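Local coordinates for uncharacterized protein (Tetranychus urticae, PDB 5UK3) that probably catalyses the bicarbonate-dependent breakdown of cyanate to ammonia and carbon dioxide, at residues Lys31-Thr34 / Tyr35-Ala39; Asn57-Asp60 / Ile61-His65; Asp95-Ile98 / Tyr99-Glu103. One frame throughout, in Å; residues are numbered along the deposited sequence.

Contact 1 (Lys31-Thr34 / Tyr35-Ala39); sequences KGLT and YQQMA
Thr34 OG1 accepts the backbone N-H of Gln37 in a fairly straight bond of 3.1 Å, with 161° at the hydrogen. This makes Thr34 the N-cap of helix 35-42. The hydroxyl sits between the backbone N and the carbonyl carbon (chi1 60°), which aims OG1 at the first helical turn. Gln37 completes the box with its side chain. Its OE1 accepts Thr34 N at 3.1 Å, and the two reciprocal bonds form a capping box. Thr34 N stands above the amide plane of Gln37, about 60° out of it, and not on a lone pair. Gln37 CG lies beside its own backbone N and close to Thr34 OG1, and the chain then runs extended until OE1 reaches Thr34 N. A third bond, from Met38 N to Thr34 O at 3.1 Å, starts the regular helical pattern.

The apolar side is lighter. Leu33 CD1 rests at 4.1 Å from Met38 CG, and the two side chains cross at about a right angle. Leu33 CD2 comes beside Gln37 OE1. Just before this, Gly32 ends helix 23-31 in a Schellman motif with positive phi. Tyr35 N donates to Glu118 OE1 of the second subunit. The first-turn N-H groups of Tyr35, Gln37 and Met38 therefore all have acceptors, and the Glu118 carboxylate is likely to be favoured by the positive end of the helix dipole.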
loop_
_atom_site.group_PDB
_atom_site.type_symbol
_atom_site.label_atom_id
_atom_site.label_comp_id
_atom_site.label_asym_id
_atom_site.label_seq_id
_atom_site.Cartn_x
_atom_site.Cartn_y
_atom_site.Cartn_z
ATOM N N LYS I 31 9.317 33.290 -25.400
ATOM C CA LYS I 31 8.664 33.847 -26.579
ATOM C C LYS I 31 7.258 34.415 -26.320
ATOM O O LYS I 31 6.717 35.118 -27.183
ATOM C CB LYS I 31 8.580 32.788 -27.696
ATOM C CG LYS I 31 9.918 32.260 -28.189
ATOM C CD LYS I 31 10.583 33.296 -29.072
ATOM C CE LYS I 31 11.950 32.887 -29.610
ATOM N NZ LYS I 31 11.888 32.608 -31.083
ATOM N N GLY I 32 6.659 34.090 -25.174
ATOM C CA GLY I 32 5.286 34.505 -24.860
ATOM C C GLY I 32 4.225 33.756 -25.669
ATOM O O GLY I 32 3.152 34.292 -25.923
ATOM N N LEU I 33 4.552 32.530 -26.090
ATOM C CA LEU I 33 3.647 31.675 -26.863
ATOM C C LEU I 33 2.697 30.884 -25.980
ATOM O O LEU I 33 3.107 30.351 -24.935
ATOM C CB LEU I 33 4.449 30.673 -27.681
ATOM C CG LEU I 33 5.031 31.192 -28.993
ATOM C CD1 LEU I 33 6.081 30.223 -29.512
ATOM C CD2 LEU I 33 3.931 31.390 -30.040
ATOM N N THR I 34 1.424 30.824 -26.367
ATOM C CA THR I 34 0.482 29.963 -25.680
ATOM C C THR I 34 0.447 28.612 -26.397
ATOM O O THR I 34 0.849 28.513 -27.545
ATOM C CB THR I 34 -0.930 30.549 -25.649
ATOM O OG1 THR I 34 -1.396 30.740 -26.980
ATOM C CG2 THR I 34 -0.956 31.849 -24.890
ATOM N N TYR I 35 0.029 27.562 -25.681
ATOM C CA TYR I 35 -0.100 26.229 -26.259
ATOM C C TYR I 35 -1.094 26.303 -27.417
ATOM O O TYR I 35 -0.845 25.727 -28.464
ATOM C CB TYR I 35 -0.518 25.202 -25.215
ATOM C CG TYR I 35 0.479 24.893 -24.129
ATOM C CD1 TYR I 35 1.642 24.123 -24.388
ATOM C CD2 TYR I 35 0.264 25.341 -22.833
ATOM C CE1 TYR I 35 2.590 23.823 -23.395
ATOM C CE2 TYR I 35 1.164 25.038 -21.829
ATOM C CZ TYR I 35 2.347 24.260 -22.113
ATOM O OH TYR I 35 3.192 23.955 -21.040
ATOM N N GLN I 36 -2.198 27.029 -27.231
ATOM C CA GLN I 36 -3.153 27.317 -28.328
ATOM C C GLN I 36 -2.496 27.854 -29.591
ATOM O O GLN I 36 -2.669 27.320 -30.678
ATOM C CB GLN I 36 -4.153 28.363 -27.839
ATOM C CG GLN I 36 -5.243 28.792 -28.826
ATOM C CD GLN I 36 -6.211 27.678 -29.103
ATOM O OE1 GLN I 36 -7.191 27.505 -28.369
ATOM N NE2 GLN I 36 -5.908 26.862 -30.111
ATOM N N GLN I 37 -1.713 28.918 -29.435
ATOM C CA GLN I 37 -0.999 29.519 -30.554
ATOM C C GLN I 37 -0.113 28.512 -31.272
ATOM O O GLN I 37 -0.137 28.433 -32.503
ATOM C CB GLN I 37 -0.153 30.729 -30.116
ATOM C CG GLN I 37 -0.982 31.992 -29.849
ATOM C CD GLN I 37 -0.270 33.033 -28.978
ATOM O OE1 GLN I 37 0.918 32.888 -28.618
ATOM N NE2 GLN I 37 -0.998 34.085 -28.622
ATOM N N MET I 38 0.702 27.779 -30.517
ATOM C CA MET I 38 1.627 26.817 -31.127
ATOM C C MET I 38 0.869 25.799 -31.977
ATOM O O MET I 38 1.332 25.380 -33.002
ATOM C CB MET I 38 2.459 26.114 -30.052
ATOM C CG MET I 38 3.517 26.988 -29.436
ATOM S SD MET I 38 4.567 26.035 -28.331
ATOM C CE MET I 38 5.460 24.948 -29.463
ATOM N N ALA I 39 -0.240 25.334 -31.440
ATOM C CA ALA I 39 -1.028 24.301 -32.078
ATOM C C ALA I 39 -1.624 24.797 -33.372
ATOM O O ALA I 39 -1.648 24.087 -34.348
ATOM C CB ALA I 39 -2.123 23.850 -31.132
#

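Contact 2 (Asn57-Asp60 / Ile61-His65); sequences NCCD and IQLAH
Asp60 caps the first turn of helix 61-70 by holding the backbone N-H of Leu63. It is the N-cap residue of this helix, within the N-terminal domain that belongs to the helix-turn-helix clan. Its CB lies beside the start of the helix. CG is placed between the backbone N and the carbonyl carbon (chi1 61°), which turns the carboxylate back over the first turn. At the tip, OD1 accepts Leu63 N at 3.0 Å, with 164° at the hydrogen. The N-H meets OD1 nearly along its C-O axis. The aliphatic parts of the same turn gather round OD1 too: Leu63 CB lies at 3.4 Å and Gln62 CG at 3.6 Å. The side chains of Asp60 and Leu63 cross at about a right angle. The Asp60 carboxylate faces the positive helix end, which probably stabilises its charge.

The backbone adds a second link. Ala64 N donates to Asp60 O at 3.0 Å, and the two residues are thereby joined one helical turn apart.

Cys59 supplies the apolar half of the contact. It is buried, and its CB points toward the helix. Cys59 CB touches the CD2 branch of Leu63 at 3.7 Å, while SG reaches on toward Ala64. Outside the turn, Trp48 of helix 46-53 packs on both Cys59 and Leu63. Leu81 of helix 78-82 covers Cys59, and Ala78 and Thr82 cover Ala64. The turn thus joins helix 61-70 to two other helices of its domain. Cys59 SG stops 3.9 Å from Ala64 CB.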
loop_
_atom_site.group_PDB
_atom_site.type_symbol
_atom_site.label_atom_id
_atom_site.label_comp_id
_atom_site.label_asym_id
_atom_site.label_seq_id
_atom_site.Cartn_x
_atom_site.Cartn_y
_atom_site.Cartn_z
ATOM N N ASN I 57 4.566 11.970 -25.085
ATOM C CA ASN I 57 4.225 11.575 -26.440
ATOM C C ASN I 57 5.357 12.024 -27.379
ATOM O O ASN I 57 6.210 12.809 -26.965
ATOM C CB ASN I 57 2.914 12.214 -26.859
ATOM C CG ASN I 57 1.747 11.231 -26.872
ATOM O OD1 ASN I 57 1.916 10.063 -27.210
ATOM N ND2 ASN I 57 0.570 11.696 -26.464
ATOM N N CYS I 58 5.382 11.533 -28.606
ATOM C CA CYS I 58 6.438 11.897 -29.540
ATOM C C CYS I 58 5.864 12.230 -30.905
ATOM O O CYS I 58 4.710 11.923 -31.170
ATOM C CB CYS I 58 7.451 10.754 -29.640
ATOM S SG CYS I 58 6.790 9.260 -30.391
ATOM N N CYS I 59 6.668 12.864 -31.764
ATOM C CA CYS I 59 6.260 13.209 -33.139
ATOM C C CYS I 59 7.281 12.721 -34.133
ATOM O O CYS I 59 8.314 12.232 -33.738
ATOM C CB CYS I 59 6.070 14.725 -33.263
ATOM S SG CYS I 59 7.525 15.665 -32.816
ATOM N N ASP I 60 6.966 12.842 -35.419
ATOM C CA ASP I 60 7.933 12.584 -36.499
ATOM C C ASP I 60 8.959 13.737 -36.605
ATOM O O ASP I 60 8.774 14.811 -36.019
ATOM C CB ASP I 60 7.244 12.286 -37.840
ATOM C CG ASP I 60 6.370 13.442 -38.363
ATOM O OD1 ASP I 60 6.639 14.631 -38.096
ATOM O OD2 ASP I 60 5.343 13.149 -39.041
ATOM N N ILE I 61 10.035 13.502 -37.351
ATOM C CA ILE I 61 11.190 14.431 -37.375
ATOM C C ILE I 61 10.838 15.756 -38.032
ATOM O O ILE I 61 11.296 16.795 -37.585
ATOM C CB ILE I 61 12.475 13.878 -38.059
ATOM C CG1 ILE I 61 12.737 12.401 -37.663
ATOM C CG2 ILE I 61 13.674 14.725 -37.616
ATOM C CD1 ILE I 61 13.963 11.724 -38.302
ATOM N N GLN I 62 10.014 15.719 -39.081
ATOM C CA GLN I 62 9.623 16.944 -39.754
ATOM C C GLN I 62 8.802 17.885 -38.846
ATOM O O GLN I 62 9.062 19.084 -38.813
ATOM C CB GLN I 62 8.993 16.657 -41.091
ATOM C CG GLN I 62 7.480 16.443 -41.093
ATOM C CD GLN I 62 6.938 16.179 -42.501
ATOM O OE1 GLN I 62 7.518 16.644 -43.489
ATOM N NE2 GLN I 62 5.847 15.404 -42.594
ATOM N N LEU I 63 7.876 17.367 -38.050
ATOM C CA LEU I 63 7.218 18.212 -37.071
ATOM C C LEU I 63 8.190 18.676 -35.996
ATOM O O LEU I 63 8.123 19.812 -35.509
ATOM C CB LEU I 63 6.027 17.504 -36.412
ATOM C CG LEU I 63 5.097 18.445 -35.623
ATOM C CD1 LEU I 63 4.242 19.236 -36.562
ATOM C CD2 LEU I 63 4.237 17.688 -34.632
ATOM N N ALA I 64 9.062 17.787 -35.559
ATOM C CA ALA I 64 10.052 18.145 -34.546
ATOM C C ALA I 64 10.863 19.364 -34.973
ATOM O O ALA I 64 11.087 20.264 -34.147
ATOM C CB ALA I 64 10.947 16.960 -34.238
ATOM N N HIS I 65 11.334 19.380 -36.228
ATOM C CA HIS I 65 12.103 20.540 -36.736
ATOM C C HIS I 65 11.267 21.812 -36.675
ATOM O O HIS I 65 11.704 22.837 -36.194
ATOM C CB HIS I 65 12.621 20.346 -38.165
ATOM C CG HIS I 65 13.793 19.427 -38.286
ATOM N ND1 HIS I 65 14.924 19.545 -37.501
ATOM C CD2 HIS I 65 14.044 18.417 -39.157
ATOM C CE1 HIS I 65 15.800 18.617 -37.845
ATOM N NE2 HIS I 65 15.289 17.917 -38.845
#

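Contact 3 (Asp95-Ile98 / Tyr99-Glu103); sequences DPLI and YRFNE
Tyr99 N donates to Asp95 O at 2.9 Å, with 173° at the hydrogen, so the first helical bond of helix 96-120 is almost straight. Asp95 is the N-cap of this long helix of the C-terminal domain. Its OD2 also takes Leu97 N, which comes in from above the carboxylate plane with a bent angle of 141°. Further along, Arg100 N donates to Pro96 O at 3.2 Å. Asn102 N donates to Ile98 O at 3.3 Å.

Arg100 bends at chi2 (51°), which folds its chain back along the helix over Pro96. CD and NH2 both lie near Pro96 O, and the guanidinium stands oblique to it. NH2 also comes to 3.9 Å from Pro96 CB. The polar end turns to another chain: NH2 is salt-bridged to Glu103 OE1 of the fourth subunit, and Glu103 OE1 here binds Arg100 NH1 of that subunit. Replacing Arg100 by an alanine would probably leave Glu103 of that subunit without this partner and take away the cover over Pro96. Tyr99 stacks on Tyr99 of the same neighbour.

On another face, Leu97 and Phe101 lie side by side and point the same way. Leu97 CG is anti to its backbone nitrogen, and the end of the side chain leans toward the ring. Phe101 stacks in turn on Phe105 of the second subunit. Phe101 CE2 meets Leu97 CD2 at 3.7 Å, while the neighbouring ring carbon, Phe101 CD2, lies 3.6 Å from Leu97 O.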
loop_
_atom_site.group_PDB
_atom_site.type_symbol
_atom_site.label_atom_id
_atom_site.label_comp_id
_atom_site.label_asym_id
_atom_site.label_seq_id
_atom_site.Cartn_x
_atom_site.Cartn_y
_atom_site.Cartn_z
ATOM N N ASP I 95 -1.615 16.343 -6.863
ATOM C CA ASP I 95 -1.911 17.704 -7.280
ATOM C C ASP I 95 -3.419 17.841 -7.242
ATOM O O ASP I 95 -4.108 17.032 -7.839
ATOM C CB ASP I 95 -1.402 18.071 -8.673
ATOM C CG ASP I 95 -1.479 19.592 -8.929
ATOM O OD1 ASP I 95 -0.541 20.331 -8.525
ATOM O OD2 ASP I 95 -2.477 20.070 -9.505
ATOM N N PRO I 96 -3.924 18.857 -6.557
ATOM C CA PRO I 96 -5.349 19.001 -6.489
ATOM C C PRO I 96 -6.095 19.026 -7.825
ATOM O O PRO I 96 -7.174 18.445 -7.913
ATOM C CB PRO I 96 -5.528 20.325 -5.748
ATOM C CG PRO I 96 -4.336 20.376 -4.882
ATOM C CD PRO I 96 -3.254 19.914 -5.792
ATOM N N LEU I 97 -5.530 19.670 -8.836
ATOM C CA LEU I 97 -6.159 19.744 -10.116
ATOM C C LEU I 97 -6.316 18.376 -10.688
ATOM O O LEU I 97 -7.344 18.060 -11.254
ATOM C CB LEU I 97 -5.361 20.614 -11.059
ATOM C CG LEU I 97 -5.994 20.929 -12.398
ATOM C CD1 LEU I 97 -5.542 22.316 -12.847
ATOM C CD2 LEU I 97 -5.660 19.892 -13.481
ATOM N N ILE I 98 -5.311 17.563 -10.577
ATOM C CA ILE I 98 -5.373 16.235 -11.168
ATOM C C ILE I 98 -6.259 15.324 -10.339
ATOM O O ILE I 98 -7.011 14.529 -10.893
ATOM C CB ILE I 98 -3.939 15.600 -11.342
ATOM C CG1 ILE I 98 -2.994 16.504 -12.169
ATOM C CG2 ILE I 98 -4.090 14.187 -11.866
ATOM C CD1 ILE I 98 -3.292 16.515 -13.646
ATOM N N TYR I 99 -6.138 15.398 -9.021
ATOM C CA TYR I 99 -6.969 14.562 -8.132
ATOM C C TYR I 99 -8.439 14.701 -8.480
ATOM O O TYR I 99 -9.153 13.721 -8.527
ATOM C CB TYR I 99 -6.818 14.897 -6.655
ATOM C CG TYR I 99 -7.698 14.017 -5.829
ATOM C CD1 TYR I 99 -7.336 12.733 -5.534
ATOM C CD2 TYR I 99 -8.931 14.456 -5.398
ATOM C CE1 TYR I 99 -8.175 11.919 -4.780
ATOM C CE2 TYR I 99 -9.776 13.661 -4.658
ATOM C CZ TYR I 99 -9.402 12.384 -4.353
ATOM O OH TYR I 99 -10.258 11.614 -3.572
ATOM N N ARG I 100 -8.862 15.911 -8.824
ATOM C CA ARG I 100 -10.256 16.149 -9.160
ATOM C C ARG I 100 -10.703 15.280 -10.316
ATOM O O ARG I 100 -11.757 14.669 -10.252
ATOM C CB ARG I 100 -10.449 17.606 -9.548
ATOM C CG ARG I 100 -11.023 18.480 -8.457
ATOM C CD ARG I 100 -10.260 18.325 -7.165
ATOM N NE ARG I 100 -10.532 19.431 -6.266
ATOM C CZ ARG I 100 -9.892 19.631 -5.127
ATOM N NH1 ARG I 100 -10.196 20.662 -4.364
ATOM N NH2 ARG I 100 -8.946 18.795 -4.751
ATOM N N PHE I 101 -9.909 15.184 -11.365
ATOM C CA PHE I 101 -10.296 14.296 -12.458
ATOM C C PHE I 101 -10.420 12.870 -11.960
ATOM O O PHE I 101 -11.291 12.168 -12.374
ATOM C CB PHE I 101 -9.339 14.417 -13.636
ATOM C CG PHE I 101 -9.403 15.748 -14.309
ATOM C CD1 PHE I 101 -10.581 16.195 -14.893
ATOM C CD2 PHE I 101 -8.283 16.560 -14.384
ATOM C CE1 PHE I 101 -10.672 17.432 -15.507
ATOM C CE2 PHE I 101 -8.353 17.794 -15.016
ATOM C CZ PHE I 101 -9.574 18.246 -15.550
ATOM N N ASN I 102 -9.524 12.428 -11.093
ATOM C CA ASN I 102 -9.601 11.062 -10.557
ATOM C C ASN I 102 -10.858 10.847 -9.718
ATOM O O ASN I 102 -11.545 9.839 -9.857
ATOM C CB ASN I 102 -8.254 10.648 -9.913
ATOM C CG ASN I 102 -7.154 10.454 -10.979
ATOM O OD1 ASN I 102 -7.400 9.970 -12.131
ATOM N ND2 ASN I 102 -5.929 10.875 -10.637
ATOM N N GLU I 103 -11.227 11.855 -8.945
ATOM C CA GLU I 103 -12.424 11.777 -8.097
ATOM C C GLU I 103 -13.648 11.704 -8.951
ATOM O O GLU I 103 -14.587 10.972 -8.677
ATOM C CB GLU I 103 -12.511 12.995 -7.202
ATOM C CG GLU I 103 -13.833 13.142 -6.518
ATOM C CD GLU I 103 -13.742 14.078 -5.350
ATOM O OE1 GLU I 103 -14.243 15.232 -5.491
ATOM O OE2 GLU I 103 -13.154 13.658 -4.300
#

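Overall arrangement
All three contacts are helix starts, set in series along the chain. Contacts 1 and 2 belong to the N-terminal helical domain. Their centres are 17 Å apart and their nearest atoms about 8 Å, so they do not touch. Contact 3 opens the long helix of the C-terminal domain. Its centre is 25 Å from that of contact 1 and 30 Å from that of contact 2, which lies on the opposite side of the chain's centre. The second subunit meets all three contacts, contact 2 through Asn57. Contact 3 also meets the fourth and fifth subunits. In bacterial cyanase the active sites lie between subunits of the decamer, and contact 3 is consistent with such an interface.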